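PDB 6UEH: Cow rumen GH26 endo-mannanase from Metagenome, which probably hydrolyses internal beta-1,4-mannosidic bonds of mannans and galactomannans, as a GH26 endo-mannanase carrying an accessory CBM6-like domain. Local coordinates for residues 206-211 against 240-245; 261-266 against 325-330. One frame throughout, in Å; residues are numbered along the deposited sequence.

Contact 1. Residues 206-211 against 240-245; sequences DFMNYN and HINVPK. With ACT (acetate ion), chain D.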
loop_
_atom_site.group_PDB
_atom_site.type_symbol
_atom_site.label_atom_id
_atom_site.label_comp_id
_atom_site.label_asym_id
_atom_site.label_seq_id
_atom_site.Cartn_x
_atom_site.Cartn_y
_atom_site.Cartn_z
ATOM N N ASP A 206 -1.842 -7.972 17.535
ATOM C CA ASP A 206 -3.032 -7.128 17.642
ATOM C C ASP A 206 -3.432 -6.954 19.103
ATOM O O ASP A 206 -3.454 -7.920 19.863
ATOM C CB ASP A 206 -4.198 -7.721 16.846
ATOM C CG ASP A 206 -5.234 -6.677 16.460
ATOM O OD1 ASP A 206 -5.912 -6.139 17.363
ATOM O OD2 ASP A 206 -5.373 -6.398 15.250
ATOM N N PHE A 207 -3.760 -5.722 19.486
ATOM C CA PHE A 207 -4.059 -5.404 20.879
ATOM C C PHE A 207 -5.552 -5.273 21.166
ATOM O O PHE A 207 -5.940 -4.663 22.160
ATOM C CB PHE A 207 -3.350 -4.109 21.287
ATOM C CG PHE A 207 -1.861 -4.252 21.412
ATOM C CD1 PHE A 207 -1.298 -4.738 22.580
ATOM C CD2 PHE A 207 -1.026 -3.908 20.362
ATOM C CE1 PHE A 207 0.072 -4.879 22.699
ATOM C CE2 PHE A 207 0.342 -4.044 20.477
ATOM C CZ PHE A 207 0.891 -4.531 21.646
ATOM N N MET A 208 -6.383 -5.864 20.313
ATOM C CA MET A 208 -7.830 -5.681 20.401
ATOM C C MET A 208 -8.435 -6.168 21.721
ATOM O O MET A 208 -9.430 -5.615 22.192
ATOM C CB MET A 208 -8.518 -6.387 19.229
ATOM C CG MET A 208 -8.208 -7.873 19.133
ATOM S SD MET A 208 -8.845 -8.610 17.615
ATOM C CE MET A 208 -10.597 -8.314 17.818
ATOM N N ASN A 209 -7.836 -7.189 22.328
ATOM C CA ASN A 209 -8.433 -7.800 23.513
ATOM C C ASN A 209 -8.125 -7.063 24.815
ATOM O O ASN A 209 -8.635 -7.424 25.874
ATOM C CB ASN A 209 -8.000 -9.262 23.621
ATOM C CG ASN A 209 -8.664 -10.134 22.577
ATOM O OD1 ASN A 209 -9.850 -9.972 22.287
ATOM N ND2 ASN A 209 -7.900 -11.053 21.992
ATOM N N TYR A 210 -7.299 -6.027 24.732
ATOM C CA TYR A 210 -7.077 -5.147 25.873
ATOM C C TYR A 210 -8.055 -3.978 25.804
ATOM O O TYR A 210 -7.641 -2.824 25.696
ATOM C CB TYR A 210 -5.640 -4.628 25.899
ATOM C CG TYR A 210 -4.564 -5.695 25.966
ATOM C CD1 TYR A 210 -4.116 -6.187 27.188
ATOM C CD2 TYR A 210 -3.980 -6.190 24.807
ATOM C CE1 TYR A 210 -3.121 -7.154 27.250
ATOM C CE2 TYR A 210 -2.987 -7.154 24.858
ATOM C CZ TYR A 210 -2.562 -7.634 26.081
ATOM O OH TYR A 210 -1.573 -8.591 26.127
ATOM N N ASN A 211 -9.350 -4.280 25.862
ATOM C CA ASN A 211 -10.393 -3.269 25.673
ATOM C C ASN A 211 -11.319 -3.156 26.893
ATOM O O ASN A 211 -11.342 -4.047 27.739
ATOM C CB ASN A 211 -11.205 -3.594 24.416
ATOM C CG ASN A 211 -12.046 -4.843 24.575
ATOM O OD1 ASN A 211 -13.135 -4.800 25.150
ATOM N ND2 ASN A 211 -11.551 -5.963 24.058
ATOM N N HIS A 240 -7.634 -3.767 16.443
ATOM C CA HIS A 240 -9.046 -3.925 16.093
ATOM C C HIS A 240 -9.966 -3.565 17.259
ATOM O O HIS A 240 -10.753 -4.399 17.716
ATOM C CB HIS A 240 -9.337 -5.361 15.639
ATOM C CG HIS A 240 -8.861 -5.671 14.254
ATOM N ND1 HIS A 240 -7.539 -5.921 13.957
ATOM C CD2 HIS A 240 -9.536 -5.777 13.084
ATOM C CE1 HIS A 240 -7.419 -6.168 12.665
ATOM N NE2 HIS A 240 -8.615 -6.085 12.111
ATOM N N ILE A 241 -9.877 -2.324 17.727
ATOM C CA ILE A 241 -10.660 -1.894 18.879
ATOM C C ILE A 241 -12.148 -1.790 18.528
ATOM O O ILE A 241 -12.542 -1.060 17.615
ATOM C CB ILE A 241 -10.141 -0.543 19.444
ATOM C CG1 ILE A 241 -11.021 -0.067 20.604
ATOM C CG2 ILE A 241 -10.028 0.519 18.350
ATOM C CD1 ILE A 241 -10.994 -0.986 21.812
ATOM N N ASN A 242 -12.965 -2.548 19.253
ATOM C CA ASN A 242 -14.406 -2.573 19.026
ATOM C C ASN A 242 -15.148 -1.470 19.774
ATOM O O ASN A 242 -14.644 -0.910 20.745
ATOM C CB ASN A 242 -14.992 -3.929 19.438
ATOM C CG ASN A 242 -14.664 -5.040 18.456
ATOM O OD1 ASN A 242 -13.560 -5.109 17.914
ATOM N ND2 ASN A 242 -15.634 -5.917 18.221
ATOM N N VAL A 243 -16.355 -1.168 19.307
ATOM C CA VAL A 243 -17.277 -0.309 20.040
ATOM C C VAL A 243 -18.557 -1.102 20.282
ATOM O O VAL A 243 -18.820 -2.076 19.575
ATOM C CB VAL A 243 -17.595 0.995 19.272
ATOM C CG1 VAL A 243 -16.327 1.812 19.052
ATOM C CG2 VAL A 243 -18.284 0.684 17.948
ATOM N N PRO A 244 -19.351 -0.710 21.293
ATOM C CA PRO A 244 -20.643 -1.384 21.466
ATOM C C PRO A 244 -21.557 -1.144 20.269
ATOM O O PRO A 244 -21.613 -0.021 19.770
ATOM C CB PRO A 244 -21.218 -0.735 22.731
ATOM C CG PRO A 244 -20.032 -0.183 23.450
ATOM C CD PRO A 244 -19.078 0.248 22.379
ATOM N N LYS A 245 -22.246 -2.184 19.806
ATOM C CA LYS A 245 -23.204 -2.034 18.717
ATOM C C LYS A 245 -24.326 -1.096 19.142
ATOM O O LYS A 245 -24.646 -0.134 18.444
ATOM C CB LYS A 245 -23.783 -3.387 18.301
ATOM C CG LYS A 245 -22.786 -4.347 17.680
ATOM C CD LYS A 245 -23.480 -5.647 17.293
ATOM C CE LYS A 245 -22.519 -6.632 16.653
ATOM N NZ LYS A 245 -23.205 -7.905 16.295
HETATM C C ACT D . -8.099 -7.121 9.069
HETATM O O ACT D . -9.173 -6.973 9.693
HETATM O OXT ACT D . -7.207 -6.277 9.307
HETATM C CH3 ACT D . -7.895 -8.247 8.100
HETATM O O HOH W 1 -11.922 -4.573 20.947
#
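Asp206 grips His240 with both carboxylate oxygens, one for the backbone and one for the ring. OD1 accepts the backbone N-H of His240 through its syn lone pair at 3.1 Å, in a nearly straight bond. His240 ND1 donates to OD2 at 2.6 Å, almost in the imidazole plane yet 29° out of the carboxylate's own; the two flat groups are turned 38° against each other, and Ser238 OG also bonds to OD2. With CG anti to the backbone N (chi1 -157°), the carboxylate swings from the end of strand 202-206 across to the ring, the two side chains crossing at about a right angle. Were Asp206 exchanged for an alanine, His240 N and ND1 would probably both be left without their acceptor, and the imidazole would be less firmly held in its rotation. Next to this polar pair the packing is close: Met208 CB sits 3.4 Å from His240 O, and the bent thioether brings SD to 3.8 Å from His240 CB, oblique to the ring. Both segments lie at the C-terminal ends of strands 202-206 and 234-238 of the parallel (beta/alpha)8 barrel, where glycoside hydrolases of this clan carry their active site, and the NE2 side of His240 probably faces the substrate-binding region. There NE2 donates to the O atom of an acetate at 2.6 Å, an ion probably from the crystallisation liquor and held by His312 as well. Away from the histidine the contact is looser. Asn211 CB touches Ile241 CD1 at 3.7 Å, while Asn211 ND2 turns back to Met208 O. A water donates to that oxygen and accepts from Asn242 N.

Contact 2. Residues 261-266 against 325-330; sequences CTYATS and AWFWWG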
loop_
_atom_site.group_PDB
_atom_site.type_symbol
_atom_site.label_atom_id
_atom_site.label_comp_id
_atom_site.label_asym_id
_atom_site.label_seq_id
_atom_site.Cartn_x
_atom_site.Cartn_y
_atom_site.Cartn_z
ATOM N N CYS A 261 -20.449 -6.429 20.329
ATOM C CA CYS A 261 -19.506 -5.389 19.941
ATOM C C CYS A 261 -19.195 -5.497 18.456
ATOM O O CYS A 261 -19.468 -6.521 17.828
ATOM C CB CYS A 261 -18.223 -5.490 20.763
ATOM S SG CYS A 261 -18.483 -5.384 22.545
ATOM N N THR A 262 -18.627 -4.437 17.894
ATOM C CA THR A 262 -18.264 -4.437 16.485
ATOM C C THR A 262 -17.128 -3.459 16.218
ATOM O O THR A 262 -16.949 -2.482 16.949
ATOM C CB THR A 262 -19.475 -4.077 15.591
ATOM O OG1 THR A 262 -19.132 -4.256 14.211
ATOM C CG2 THR A 262 -19.908 -2.634 15.819
ATOM N N TYR A 263 -16.344 -3.736 15.182
ATOM C CA TYR A 263 -15.375 -2.764 14.697
ATOM C C TYR A 263 -15.872 -2.183 13.379
ATOM O O TYR A 263 -15.203 -1.359 12.760
ATOM C CB TYR A 263 -13.986 -3.394 14.523
ATOM C CG TYR A 263 -13.955 -4.703 13.754
ATOM C CD1 TYR A 263 -14.374 -4.772 12.429
ATOM C CD2 TYR A 263 -13.474 -5.864 14.347
ATOM C CE1 TYR A 263 -14.340 -5.959 11.727
ATOM C CE2 TYR A 263 -13.432 -7.057 13.648
ATOM C CZ TYR A 263 -13.866 -7.097 12.339
ATOM O OH TYR A 263 -13.829 -8.280 11.639
ATOM N N ALA A 264 -17.051 -2.633 12.958
ATOM C CA ALA A 264 -17.606 -2.258 11.662
ATOM C C ALA A 264 -18.415 -0.966 11.742
ATOM O O ALA A 264 -18.325 -0.224 12.719
ATOM C CB ALA A 264 -18.466 -3.386 11.111
ATOM N N THR A 265 -19.210 -0.711 10.706
ATOM C CA THR A 265 -19.960 0.537 10.595
ATOM C C THR A 265 -21.432 0.364 10.959
ATOM O O THR A 265 -22.291 1.108 10.485
ATOM C CB THR A 265 -19.864 1.113 9.168
ATOM O OG1 THR A 265 -20.343 0.142 8.229
ATOM C CG2 THR A 265 -18.424 1.461 8.831
ATOM N N SER A 266 -21.716 -0.615 11.810
ATOM C CA SER A 266 -23.090 -0.970 12.142
ATOM C C SER A 266 -23.518 -0.490 13.529
ATOM O O SER A 266 -24.598 -0.838 14.001
ATOM C CB SER A 266 -23.268 -2.487 12.044
ATOM O OG SER A 266 -22.261 -3.160 12.783
ATOM N N ALA A 325 -16.222 3.009 3.884
ATOM C CA ALA A 325 -15.420 2.462 4.972
ATOM C C ALA A 325 -16.075 1.225 5.579
ATOM O O ALA A 325 -17.301 1.115 5.606
ATOM C CB ALA A 325 -15.196 3.516 6.036
ATOM N N TRP A 326 -15.261 0.290 6.059
ATOM C CA TRP A 326 -15.808 -0.886 6.726
ATOM C C TRP A 326 -15.424 -0.938 8.203
ATOM O O TRP A 326 -15.946 -1.758 8.953
ATOM C CB TRP A 326 -15.376 -2.175 6.018
ATOM C CG TRP A 326 -13.913 -2.290 5.724
ATOM C CD1 TRP A 326 -12.893 -2.358 6.629
ATOM C CD2 TRP A 326 -13.306 -2.391 4.428
ATOM N NE1 TRP A 326 -11.688 -2.477 5.976
ATOM C CE2 TRP A 326 -11.916 -2.502 4.624
ATOM C CE3 TRP A 326 -13.806 -2.392 3.121
ATOM C CZ2 TRP A 326 -11.018 -2.610 3.562
ATOM C CZ3 TRP A 326 -12.915 -2.501 2.067
ATOM C CH2 TRP A 326 -11.536 -2.608 2.295
ATOM N N PHE A 327 -14.514 -0.061 8.615
ATOM C CA PHE A 327 -14.193 0.106 10.031
ATOM C C PHE A 327 -14.852 1.380 10.553
ATOM O O PHE A 327 -15.029 2.336 9.798
ATOM C CB PHE A 327 -12.681 0.158 10.244
ATOM C CG PHE A 327 -11.997 -1.168 10.071
ATOM C CD1 PHE A 327 -12.544 -2.322 10.608
ATOM C CD2 PHE A 327 -10.812 -1.263 9.361
ATOM C CE1 PHE A 327 -11.916 -3.543 10.449
ATOM C CE2 PHE A 327 -10.179 -2.483 9.197
ATOM C CZ PHE A 327 -10.732 -3.623 9.740
ATOM N N TRP A 328 -15.207 1.402 11.838
ATOM C CA TRP A 328 -15.981 2.521 12.373
ATOM C C TRP A 328 -15.220 3.846 12.317
ATOM O O TRP A 328 -15.831 4.906 12.180
ATOM C CB TRP A 328 -16.441 2.240 13.814
ATOM C CG TRP A 328 -15.350 2.129 14.853
ATOM C CD1 TRP A 328 -14.808 0.978 15.349
ATOM C CD2 TRP A 328 -14.697 3.207 15.543
ATOM N NE1 TRP A 328 -13.851 1.270 16.292
ATOM C CE2 TRP A 328 -13.763 2.630 16.429
ATOM C CE3 TRP A 328 -14.807 4.602 15.494
ATOM C CZ2 TRP A 328 -12.942 3.400 17.257
ATOM C CZ3 TRP A 328 -13.991 5.365 16.316
ATOM C CH2 TRP A 328 -13.072 4.761 17.187
ATOM N N TRP A 329 -13.895 3.794 12.395
ATOM C CA TRP A 329 -13.114 5.028 12.419
ATOM C C TRP A 329 -13.061 5.741 11.063
ATOM O O TRP A 329 -12.572 6.865 10.975
ATOM C CB TRP A 329 -11.692 4.760 12.927
ATOM C CG TRP A 329 -10.997 3.573 12.323
ATOM C CD1 TRP A 329 -10.386 3.511 11.104
ATOM C CD2 TRP A 329 -10.816 2.288 12.928
ATOM N NE1 TRP A 329 -9.846 2.261 10.908
ATOM C CE2 TRP A 329 -10.095 1.492 12.014
ATOM C CE3 TRP A 329 -11.199 1.728 14.153
ATOM C CZ2 TRP A 329 -9.750 0.168 12.286
ATOM C CZ3 TRP A 329 -10.856 0.414 14.420
ATOM C CH2 TRP A 329 -10.140 -0.352 13.489
ATOM N N GLY A 330 -13.576 5.104 10.017
ATOM C CA GLY A 330 -13.609 5.723 8.701
ATOM C C GLY A 330 -15.012 6.123 8.283
ATOM O O GLY A 330 -15.222 6.688 7.208
HETATM O O HOH W 2 -18.545 -2.346 7.831
#
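Two loops on the C-terminal side of the GH26 barrel meet here through one backbone hydrogen bond, an aromatic pair and a bridging water. Tyr263 O accepts from Trp328 N at 2.9 Å, with the donor tilted 33° from the carbonyl plane, and the same oxygen receives a CA-H...O contact from Phe327. A second such contact runs the other way, from Ala264 CA to Trp326 O at 3.2 Å. Next to this backbone junction Phe327 turns its edge toward the face of Tyr263 in an offset edge-to-face stack, the planes 76° apart and Tyr263 CD1 3.4 Å from Phe327 CE1. Tyr263 CG stands between its backbone N and carbonyl carbon (chi1 49°), which presents the ring to Phe327. Phe327 is itself sandwiched within its own loop: Trp326 CD1 lies over the centre of one face and Trp329 CH2 near the rim of the other, which would limit its rotation. Farther along the segments Thr265 CG2 lies 3.4 Å from Ala325 O, while Thr265 OG1 and Trp326 O share a water. Thr262 OG1 accepts from Ala264 N in an ST turn at the end of strand 261-262. Trp326 NE1 bonds to Glu313, Tyr263 packs edge-to-face on His240, and the Trp328 indole lies against Trp285 of helix 280-301, so the junction spans from the strand pair 243-244 and 261-262 to the loop leading into helix 334-351.

In the fold
Following the chain through the catalytic barrel, contact 1 comes first: it closes the excursion from the end of strand 202-206 through helix 220-230 and strand 234-238. Contact 2 opens only after that, spanning helix 280-301 and strand 306-309 before it closes, so the two lie in series, neither nested nor crossed. They nevertheless touch, the centres of contacts 1 and 2 being about 11 Å apart. Strands 243-244 and 261-262 pair antiparallel, with Val243 N 2.8 Å from Thr262 O, and Trp328 NE1 probably bonds to Ile241 O. Together they tie the loops that follow three barrel strands, 202-206, 234-238 and 306-309, into one continuous patch near the bound acetate, which may mark part of the active-site cleft.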